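PDB 5YL7: pseudoalteromonas arctica PAMC 21717 from Pseudoalteromonas arctica, which is a cold-active serine protease of the subtilase family that probably hydrolyses peptide bonds in protein substrates. Local coordinates for residues Ala288-Ala291 with Ala292-Gln296; Pro299-Pro303 with Asp304-Ser308; Gly176-Ser180 with Thr181-Ala185. All coordinates share one frame; numbering follows the deposited sequence.

Contact 1: Ala288-Ala291 with Ala292-Gln296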
ATOM      1  N   ALA A 288      -6.223  -1.051  -0.975  1.00  4.20           N
ATOM      2  CA  ALA A 288      -5.828  -2.400  -1.363  1.00  3.88           C
ATOM      3  C   ALA A 288      -6.457  -3.394  -0.441  1.00  4.40           C
ATOM      4  O   ALA A 288      -6.893  -4.436  -0.896  1.00  5.04           O
ATOM      5  CB  ALA A 288      -4.308  -2.512  -1.390  1.00  4.64           C
ATOM      6  N   GLY A 289      -6.505  -3.059   0.859  1.00  4.51           N
ATOM      7  CA  GLY A 289      -7.176  -4.000   1.767  1.00  5.12           C
ATOM      8  C   GLY A 289      -8.639  -4.121   1.455  1.00  5.14           C
ATOM      9  O   GLY A 289      -9.188  -5.236   1.493  1.00  5.30           O
ATOM     10  N   VAL A 290      -9.359  -3.028   1.162  1.00  5.05           N
ATOM     11  CA  VAL A 290     -10.762  -3.155   0.753  1.00  5.00           C
ATOM     12  C   VAL A 290     -10.896  -3.910  -0.519  1.00  4.99           C
ATOM     13  O   VAL A 290     -11.873  -4.701  -0.650  1.00  5.17           O
ATOM     14  CB  VAL A 290     -11.487  -1.788   0.786  1.00  5.27           C
ATOM     15  CG1 VAL A 290     -12.941  -1.942   0.364  1.00  5.71           C
ATOM     16  CG2 VAL A 290     -11.422  -1.182   2.178  1.00  5.73           C
ATOM     17  N   ALA A 291      -9.995  -3.736  -1.482  1.00  5.30           N
ATOM     18  CA  ALA A 291     -10.039  -4.580  -2.670  1.00  5.09           C
ATOM     19  C   ALA A 291      -9.962  -6.063  -2.316  1.00  5.08           C
ATOM     20  O   ALA A 291     -10.684  -6.881  -2.947  1.00  6.48           O
ATOM     21  CB  ALA A 291      -8.890  -4.185  -3.610  1.00  5.07           C
ATOM     22  N   ALA A 292      -9.161  -6.442  -1.349  1.00  4.93           N
ATOM     23  CA  ALA A 292      -9.121  -7.800  -0.862  1.00  5.37           C
ATOM     24  C   ALA A 292     -10.407  -8.195  -0.206  1.00  5.61           C
ATOM     25  O   ALA A 292     -10.823  -9.392  -0.392  1.00  6.60           O
ATOM     26  CB  ALA A 292      -7.909  -8.035   0.052  1.00  5.68           C
ATOM     27  N   LEU A 293     -11.067  -7.359   0.567  1.00  5.41           N
ATOM     28  CA  LEU A 293     -12.376  -7.691   1.157  1.00  6.34           C
ATOM     29  C   LEU A 293     -13.337  -7.964   0.041  1.00  6.49           C
ATOM     30  O   LEU A 293     -14.132  -8.958   0.100  1.00  7.41           O
ATOM     31  CB  LEU A 293     -12.879  -6.608   2.074  1.00  6.00           C
ATOM     32  CG  LEU A 293     -11.967  -6.186   3.198  1.00  6.57           C
ATOM     33  CD1 LEU A 293     -12.681  -5.168   4.096  1.00  7.00           C
ATOM     34  CD2 LEU A 293     -11.461  -7.372   4.003  1.00  7.25           C
ATOM     35  N   ILE A 294     -13.404  -7.123  -0.954  1.00  5.76           N
ATOM     36  CA  ILE A 294     -14.251  -7.306  -2.118  1.00  5.79           C
ATOM     37  C   ILE A 294     -13.971  -8.588  -2.753  1.00  6.25           C
ATOM     38  O   ILE A 294     -14.956  -9.335  -3.149  1.00  7.34           O
ATOM     39  CB  ILE A 294     -14.069  -6.111  -3.133  1.00  6.16           C
ATOM     40  CG1 ILE A 294     -14.633  -4.850  -2.572  1.00  6.50           C
ATOM     41  CG2 ILE A 294     -14.653  -6.468  -4.467  1.00  6.78           C
ATOM     42  CD1 ILE A 294     -14.099  -3.584  -3.285  1.00  6.47           C
ATOM     43  N   LYS A 295     -12.740  -8.995  -2.990  1.00  6.23           N
ATOM     44  CA  LYS A 295     -12.396 -10.247  -3.677  1.00  6.80           C
ATOM     45  C   LYS A 295     -12.805 -11.445  -2.833  1.00  6.81           C
ATOM     46  O   LYS A 295     -13.172 -12.459  -3.464  1.00  8.73           O
ATOM     47  CB  LYS A 295     -10.895 -10.238  -4.011  1.00  7.61           C
ATOM     48  CG  LYS A 295     -10.462 -11.352  -4.910  1.00  7.95           C
ATOM     49  CD  LYS A 295     -11.026 -11.201  -6.301  1.00  9.50           C
ATOM     50  CE  LYS A 295     -10.385 -12.180  -7.267  1.00 13.23           C
ATOM     51  NZ  LYS A 295     -10.868 -12.134  -8.590  1.00 21.90           N
ATOM     52  N   GLN A 296     -12.767 -11.405  -1.543  1.00  6.50           N
ATOM     53  CA  GLN A 296     -13.315 -12.523  -0.739  1.00  7.29           C
ATOM     54  C   GLN A 296     -14.805 -12.652  -1.008  1.00  8.69           C
ATOM     55  O   GLN A 296     -15.318 -13.751  -1.235  1.00 10.00           O
ATOM     56  CB  GLN A 296     -13.080 -12.332   0.706  1.00  7.34           C
ATOM     57  CG  GLN A 296     -13.650 -13.508   1.570  1.00  7.61           C
ATOM     58  CD  GLN A 296     -13.689 -13.206   3.003  1.00  9.51           C
ATOM     59  OE1 GLN A 296     -13.067 -12.311   3.558  1.00  9.03           O
ATOM     60  NE2 GLN A 296     -14.334 -14.068   3.766  1.00 11.89           N
TER
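A292 N donates to A288 O at 3.1 Å, one turn back along helix 280-297. Three more bonds of the same i to i-4 kind follow. L293 N reaches G289 O at 3.0 Å, I294 N reaches V290 O at 2.9 Å, and K295 N reaches A291 O at 2.9 Å. The I294 bond is the straightest of the four, with an N-H...O angle of 173°. Each carbonyl of A288-A291 therefore has a backbone donor, as expected inside a regular alpha helix. As in other subtilases, this helix probably begins at the Gly-Thr-Ser-Met-Ala motif of the catalytic serine and packs on the parallel sheet.

The side chains add apolar cover. V290 CG1 and I294 CD1 meet at 4.2 Å, and the two side chains cross at a slant. V290 CG1 lies anti to the backbone N (chi1 -180°), while I294 CG1 sits beside its own backbone N and passes 3.4 Å from V290 O. L293 CG comes equally near G289 O, at 3.4 Å, on a residue with no side chain of its own. V290 and I294 also touch L310 of helix 303-312, and L293 touches V335 of helix 331-338. A288 and A291 rest on V167 of strand 167-170.

The polar ends find partners elsewhere. K295 NZ donates to A301 O and P299 O. Q296 OE1 accepts from T31 N and G32 N. The chemistry is thus divided: backbone bonds satisfy the buried peptide groups, small and branched apolar groups fill the buried faces, and the longer polar chains bond to loop backbone.

Contact 2: Pro299-Pro303 with Asp304-Ser308. With CA (calcium ion), chain F.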
ATOM      1  N   PRO A 299     -15.357 -13.713  -5.527  1.00  9.44           N
ATOM      2  CA  PRO A 299     -14.108 -14.284  -5.952  1.00  9.66           C
ATOM      3  C   PRO A 299     -13.841 -14.237  -7.414  1.00 10.81           C
ATOM      4  O   PRO A 299     -12.693 -14.426  -7.834  1.00 13.86           O
ATOM      5  CB  PRO A 299     -14.158 -15.724  -5.381  1.00 11.85           C
ATOM      6  CG  PRO A 299     -15.213 -15.764  -4.444  1.00 15.46           C
ATOM      7  CD  PRO A 299     -16.163 -14.623  -4.682  1.00 13.06           C
ATOM      8  N   ASP A 300     -14.842 -14.029  -8.246  1.00 11.74           N
ATOM      9  CA  ASP A 300     -14.624 -13.889  -9.683  1.00 12.96           C
ATOM     10  C   ASP A 300     -14.595 -12.437 -10.145  1.00 12.12           C
ATOM     11  O   ASP A 300     -14.539 -12.157 -11.317  1.00 12.40           O
ATOM     12  CB  ASP A 300     -15.740 -14.654 -10.445  1.00 18.21           C
ATOM     13  CG  ASP A 300     -17.117 -13.957 -10.348  1.00 24.64           C
ATOM     14  OD1 ASP A 300     -17.453 -12.969  -9.557  1.00 28.66           O
ATOM     15  OD2 ASP A 300     -18.058 -14.442 -11.080  1.00 33.38           O
ATOM     16  N   ALA A 301     -14.478 -11.528  -9.160  1.00 10.76           N
ATOM     17  CA  ALA A 301     -14.444 -10.095  -9.582  1.00 11.22           C
ATOM     18  C   ALA A 301     -13.246  -9.723 -10.449  1.00  9.93           C
ATOM     19  O   ALA A 301     -12.121 -10.165 -10.118  1.00 11.47           O
ATOM     20  CB  ALA A 301     -14.424  -9.183  -8.361  1.00 11.43           C
ATOM     21  N   THR A 302     -13.484  -9.003 -11.539  1.00  8.14           N
ATOM     22  CA  THR A 302     -12.406  -8.553 -12.407  1.00  7.47           C
ATOM     23  C   THR A 302     -11.766  -7.272 -11.876  1.00  7.76           C
ATOM     24  O   THR A 302     -12.367  -6.581 -11.052  1.00  7.17           O
ATOM     25  CB  THR A 302     -12.929  -8.302 -13.815  1.00  7.97           C
ATOM     26  OG1 THR A 302     -13.799  -7.190 -13.754  1.00  9.53           O
ATOM     27  CG2 THR A 302     -13.648  -9.538 -14.454  1.00 10.07           C
ATOM     28  N   PRO A 303     -10.616  -6.891 -12.398  1.00  6.81           N
ATOM     29  CA  PRO A 303     -10.049  -5.610 -11.962  1.00  7.05           C
ATOM     30  C   PRO A 303     -10.965  -4.462 -12.194  1.00  6.90           C
ATOM     31  O   PRO A 303     -11.061  -3.548 -11.350  1.00  6.89           O
ATOM     32  CB  PRO A 303      -8.735  -5.524 -12.782  1.00  7.64           C
ATOM     33  CG  PRO A 303      -8.331  -6.964 -12.922  1.00  9.18           C
ATOM     34  CD  PRO A 303      -9.612  -7.734 -13.150  1.00  7.83           C
ATOM     35  N   ASP A 304     -11.667  -4.402 -13.342  1.00  6.44           N
ATOM     36  CA  ASP A 304     -12.574  -3.304 -13.560  1.00  7.22           C
ATOM     37  C   ASP A 304     -13.760  -3.361 -12.656  1.00  6.68           C
ATOM     38  O   ASP A 304     -14.214  -2.305 -12.169  1.00  7.20           O
ATOM     39  CB  ASP A 304     -13.073  -3.343 -15.048  1.00  8.18           C
ATOM     40  CG  ASP A 304     -12.029  -2.898 -15.968  1.00 11.36           C
ATOM     41  OD1 ASP A 304     -11.016  -2.249 -15.639  1.00 10.82           O
ATOM     42  OD2 ASP A 304     -12.215  -3.106 -17.197  1.00 15.30           O
ATOM     43  N   GLU A 305     -14.247  -4.538 -12.291  1.00  6.38           N
ATOM     44  CA  GLU A 305     -15.371  -4.618 -11.389  1.00  6.66           C
ATOM     45  C   GLU A 305     -14.953  -4.170  -9.991  1.00  6.37           C
ATOM     46  O   GLU A 305     -15.704  -3.472  -9.271  1.00  7.31           O
ATOM     47  CB  GLU A 305     -15.938  -6.020 -11.266  1.00  8.74           C
ATOM     48  CG  GLU A 305     -16.751  -6.433 -12.480  1.00 10.62           C
ATOM     49  CD  GLU A 305     -17.044  -7.886 -12.491  1.00 13.05           C
ATOM     50  OE1 GLU A 305     -16.418  -8.784 -11.960  1.00 12.15           O
ATOM     51  OE2 GLU A 305     -18.053  -8.143 -13.229  1.00 18.60           O
ATOM     52  N   ILE A 306     -13.741  -4.521  -9.522  1.00  6.42           N
ATOM     53  CA  ILE A 306     -13.267  -4.080  -8.210  1.00  6.24           C
ATOM     54  C   ILE A 306     -13.110  -2.589  -8.154  1.00  6.10           C
ATOM     55  O   ILE A 306     -13.575  -1.938  -7.200  1.00  6.06           O
ATOM     56  CB  ILE A 306     -12.011  -4.832  -7.768  1.00  6.43           C
ATOM     57  CG1 ILE A 306     -12.227  -6.325  -7.723  1.00  7.60           C
ATOM     58  CG2 ILE A 306     -11.473  -4.221  -6.488  1.00  6.81           C
ATOM     59  CD1 ILE A 306     -10.958  -7.137  -7.449  1.00  9.44           C
ATOM     60  N   GLU A 307     -12.508  -2.002  -9.183  1.00  5.36           N
ATOM     61  CA  GLU A 307     -12.404  -0.537  -9.232  1.00  5.91           C
ATOM     62  C   GLU A 307     -13.800   0.097  -9.170  1.00  6.29           C
ATOM     63  O   GLU A 307     -14.027   1.092  -8.498  1.00  6.06           O
ATOM     64  CB  GLU A 307     -11.630  -0.105 -10.461  1.00  6.04           C
ATOM     65  CG  GLU A 307     -11.506   1.417 -10.596  1.00  6.50           C
ATOM     66  CD  GLU A 307     -10.505   1.872 -11.562  1.00  6.78           C
ATOM     67  OE1 GLU A 307      -9.932   1.086 -12.351  1.00  8.29           O
ATOM     68  OE2 GLU A 307     -10.239   3.111 -11.598  1.00  8.00           O
ATOM     69  N   SER A 308     -14.720  -0.444  -9.980  1.00  6.64           N
ATOM     70  CA  SER A 308     -16.099   0.108 -10.004  1.00  6.71           C
ATOM     71  C   SER A 308     -16.727   0.011  -8.643  1.00  6.54           C
ATOM     72  O   SER A 308     -17.383   0.995  -8.197  1.00  6.90           O
ATOM     73  CB  SER A 308     -16.859  -0.543 -11.066  1.00  7.69           C
ATOM     74  OG  SER A 308     -18.200   0.074 -11.056  1.00 10.04           O
TER
HETATM   75 CA    CA F 804      -8.550   4.690 -12.498  1.00  6.14          CA
HETATM   76  O   HOH W   1     -16.910 -11.324 -12.498  1.00 23.19           O
HETATM   77  O   HOH W   2      -9.143  -1.565 -12.361  1.00  7.42           O
HETATM   78  O   HOH W   3      -8.692   2.770 -14.135  1.00 10.17           O
HETATM   79  O   HOH W   4      -9.381   7.414 -12.824  1.00102.83           O
HETATM   80  O   HOH W   5     -10.075   5.552 -14.112  1.00 10.46           O
HETATM   81  O   HOH W   6      -7.479   6.892 -12.601  1.00 11.53           O
HETATM   82  O   HOH W   7      -6.603   4.740 -14.124  1.00  9.20           O
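T302 and E305 form a capping box at the start of helix 303-312, after the loop that leaves helix 280-297. E305 N donates to T302 OG1 at 3.1 Å. In return, T302 N donates to E305 OE1 at 3.0 Å. This second donor meets the anti side of the carboxylate, 29° out of its plane. T302 OG1 can face E305 N because it stands between its own backbone N and carbonyl carbon (chi1 67°). A water also donates to E305 OE1 and to D300 O, so OE1 has two donors. With an alanine in place of E305, T302 N would probably lose its acceptor and the water one of its two.

The helix then settles into backbone bonds, I306 N to T302 O at 2.9 Å and E307 N to P303 O at 3.0 Å. A301 CB touches I306 CG1 at 3.7 Å. E307 extends the other way, and its OE2 binds a calcium ion at 2.5 Å. V218 O and D241 OD1 share this ion, with water completing the shell. D304 OD1 forms a salt bridge to R190 of helix 180-191. I306 packs on helix 280-297, and calcium ties E307 to the starts of strands 219-224 and 242-245.

Contact 3: Gly176-Ser180 with Thr181-Ala185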
ATOM      1  N   GLY A 176       6.287  12.794 -13.635  1.00 10.74           N
ATOM      2  CA  GLY A 176       6.302  12.608 -15.080  1.00 12.22           C
ATOM      3  C   GLY A 176       5.300  11.618 -15.600  1.00 11.35           C
ATOM      4  O   GLY A 176       4.524  11.066 -14.840  1.00 10.56           O
ATOM      5  N   SER A 177       5.262  11.434 -16.882  1.00 11.82           N
ATOM      6  CA  SER A 177       4.328  10.592 -17.499  1.00 11.37           C
ATOM      7  C   SER A 177       4.570   9.095 -17.143  1.00 10.95           C
ATOM      8  O   SER A 177       5.629   8.714 -16.703  1.00 12.04           O
ATOM      9  CB  SER A 177       4.365  10.854 -19.026  1.00 14.15           C
ATOM     10  OG  SER A 177       5.608  10.588 -19.503  1.00 18.02           O
ATOM     11  N   CYS A 178       3.494   8.320 -17.295  1.00  9.73           N
ATOM     12  CA  CYS A 178       3.532   6.877 -17.131  1.00  9.98           C
ATOM     13  C   CYS A 178       4.364   6.284 -18.314  1.00  9.81           C
ATOM     14  O   CYS A 178       3.940   6.484 -19.449  1.00 12.03           O
ATOM     15  CB  CYS A 178       2.120   6.310 -17.139  1.00  9.00           C
ATOM     16  SG  CYS A 178       2.052   4.510 -16.956  1.00 10.00           S
ATOM     17  N   SER A 179       5.406   5.565 -18.053  1.00  9.58           N
ATOM     18  CA  SER A 179       6.127   5.044 -19.138  1.00 11.59           C
ATOM     19  C   SER A 179       5.526   3.848 -19.793  1.00 10.19           C
ATOM     20  O   SER A 179       4.702   3.128 -19.147  1.00  9.56           O
ATOM     21  CB  SER A 179       7.534   4.688 -18.739  1.00 15.68           C
ATOM     22  OG  SER A 179       7.532   3.433 -18.057  1.00 15.91           O
ATOM     23  N   SER A 180       5.878   3.562 -21.008  1.00 10.06           N
ATOM     24  CA  SER A 180       5.379   2.396 -21.704  1.00 10.15           C
ATOM     25  C   SER A 180       5.770   1.110 -20.925  1.00  9.40           C
ATOM     26  O   SER A 180       4.959   0.212 -20.916  1.00  9.30           O
ATOM     27  CB  SER A 180       5.977   2.204 -23.104  1.00 13.88           C
ATOM     28  OG  SER A 180       5.364   3.223 -23.875  1.00 22.68           O
ATOM     29  N   THR A 181       6.940   1.026 -20.324  1.00  9.15           N
ATOM     30  CA  THR A 181       7.371  -0.171 -19.599  1.00  9.06           C
ATOM     31  C   THR A 181       6.344  -0.380 -18.441  1.00  8.20           C
ATOM     32  O   THR A 181       5.945  -1.494 -18.197  1.00  8.35           O
ATOM     33  CB  THR A 181       8.757   0.082 -19.019  1.00 10.78           C
ATOM     34  OG1 THR A 181       9.665   0.263 -20.134  1.00 14.29           O
ATOM     35  CG2 THR A 181       9.289  -1.071 -18.172  1.00 12.74           C
ATOM     36  N   THR A 182       6.001   0.684 -17.721  1.00  7.74           N
ATOM     37  CA  THR A 182       5.081   0.557 -16.614  1.00  6.71           C
ATOM     38  C   THR A 182       3.664   0.191 -17.102  1.00  5.95           C
ATOM     39  O   THR A 182       3.047  -0.695 -16.531  1.00  5.88           O
ATOM     40  CB  THR A 182       5.046   1.819 -15.783  1.00  6.79           C
ATOM     41  OG1 THR A 182       6.423   2.144 -15.425  1.00  7.81           O
ATOM     42  CG2 THR A 182       4.212   1.669 -14.560  1.00  7.30           C
ATOM     43  N   GLN A 183       3.146   0.875 -18.107  1.00  5.92           N
ATOM     44  CA  GLN A 183       1.811   0.579 -18.596  1.00  5.63           C
ATOM     45  C   GLN A 183       1.749  -0.835 -19.118  1.00  5.35           C
ATOM     46  O   GLN A 183       0.755  -1.521 -18.887  1.00  5.64           O
ATOM     47  CB  GLN A 183       1.415   1.576 -19.681  1.00  5.46           C
ATOM     48  CG  GLN A 183      -0.020   1.423 -20.129  1.00  6.00           C
ATOM     49  CD  GLN A 183      -0.994   1.783 -19.021  1.00  6.71           C
ATOM     50  OE1 GLN A 183      -1.069   3.001 -18.613  1.00  8.13           O
ATOM     51  NE2 GLN A 183      -1.753   0.853 -18.500  1.00  6.77           N
ATOM     52  N   ASN A 184       2.771  -1.294 -19.790  1.00  5.87           N
ATOM     53  CA  ASN A 184       2.800  -2.696 -20.271  1.00  6.84           C
ATOM     54  C   ASN A 184       2.645  -3.695 -19.142  1.00  5.89           C
ATOM     55  O   ASN A 184       1.923  -4.686 -19.196  1.00  6.17           O
ATOM     56  CB  ASN A 184       4.090  -2.993 -21.073  1.00  7.81           C
ATOM     57  CG  ASN A 184       4.147  -2.394 -22.443  1.00 11.01           C
ATOM     58  OD1 ASN A 184       3.148  -2.023 -23.015  1.00 12.54           O
ATOM     59  ND2 ASN A 184       5.354  -2.277 -22.929  1.00 12.08           N
ATOM     60  N   ALA A 185       3.397  -3.411 -18.062  1.00  5.61           N
ATOM     61  CA  ALA A 185       3.329  -4.290 -16.870  1.00  5.30           C
ATOM     62  C   ALA A 185       1.931  -4.311 -16.221  1.00  5.02           C
ATOM     63  O   ALA A 185       1.396  -5.357 -15.861  1.00  5.83           O
ATOM     64  CB  ALA A 185       4.419  -3.894 -15.908  1.00  5.82           C
TER
HETATM   65  O   HOH W   8       6.386   4.965 -15.362  1.00 14.20           O
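The hydroxyls of S179 and T182 face each other, with S179 OG 3.1 Å from T182 OG1. A chi1 of 79° tucks the S179 hydroxyl over its own backbone and turns it toward the first turn of the helix. A water spans the same two residues. It accepts from S179 N at 2.9 Å and is bonded to T182 OG1 at 2.8 Å.

S179 occupies the N-cap position of helix 180-191, which follows the loop after strand 174-175. Its carbonyl starts the helical bonding: Q183 N donates to S179 O at 2.9 Å, with an angle of 173° at the hydrogen. N184 N likewise donates to S180 O.

C178 and Q183 meet further round the turn, where C178 SG lies 3.8 Å from Q183 OE1. This sulfur is in the disulfide with C215, which links it to a loop later in the chain. Q183 bends at chi2, and its OE1 accepts from N216 N in the same loop as C215. Its NE2 donates to N187 OD1, one turn on. At the exposed side, S180 O points at the flat face of the N184 carboxamide, 3.1 Å from N184 CG.

Overall arrangement
Contact 3 comes first along the chain, then contact 1, then contact 2. The centres of contacts 1 and 2 are 10 Å apart. Helix 303-312 is the next helix after 280-297, and the two pack together where A291 CB meets I306 CG2 at 3.9 Å. Contact 3 opens helix 180-191 at the surface. Its centre is about 25 Å from that of contact 1 and 22 Å from that of contact 2, and it touches neither. Contact 1 is a buried stretch of its helix against the central parallel sheet of the subtilase fold. Contacts 1 and 2 thus belong to one packed helix pair, whereas contact 3 is a separate helix start held by a disulfide.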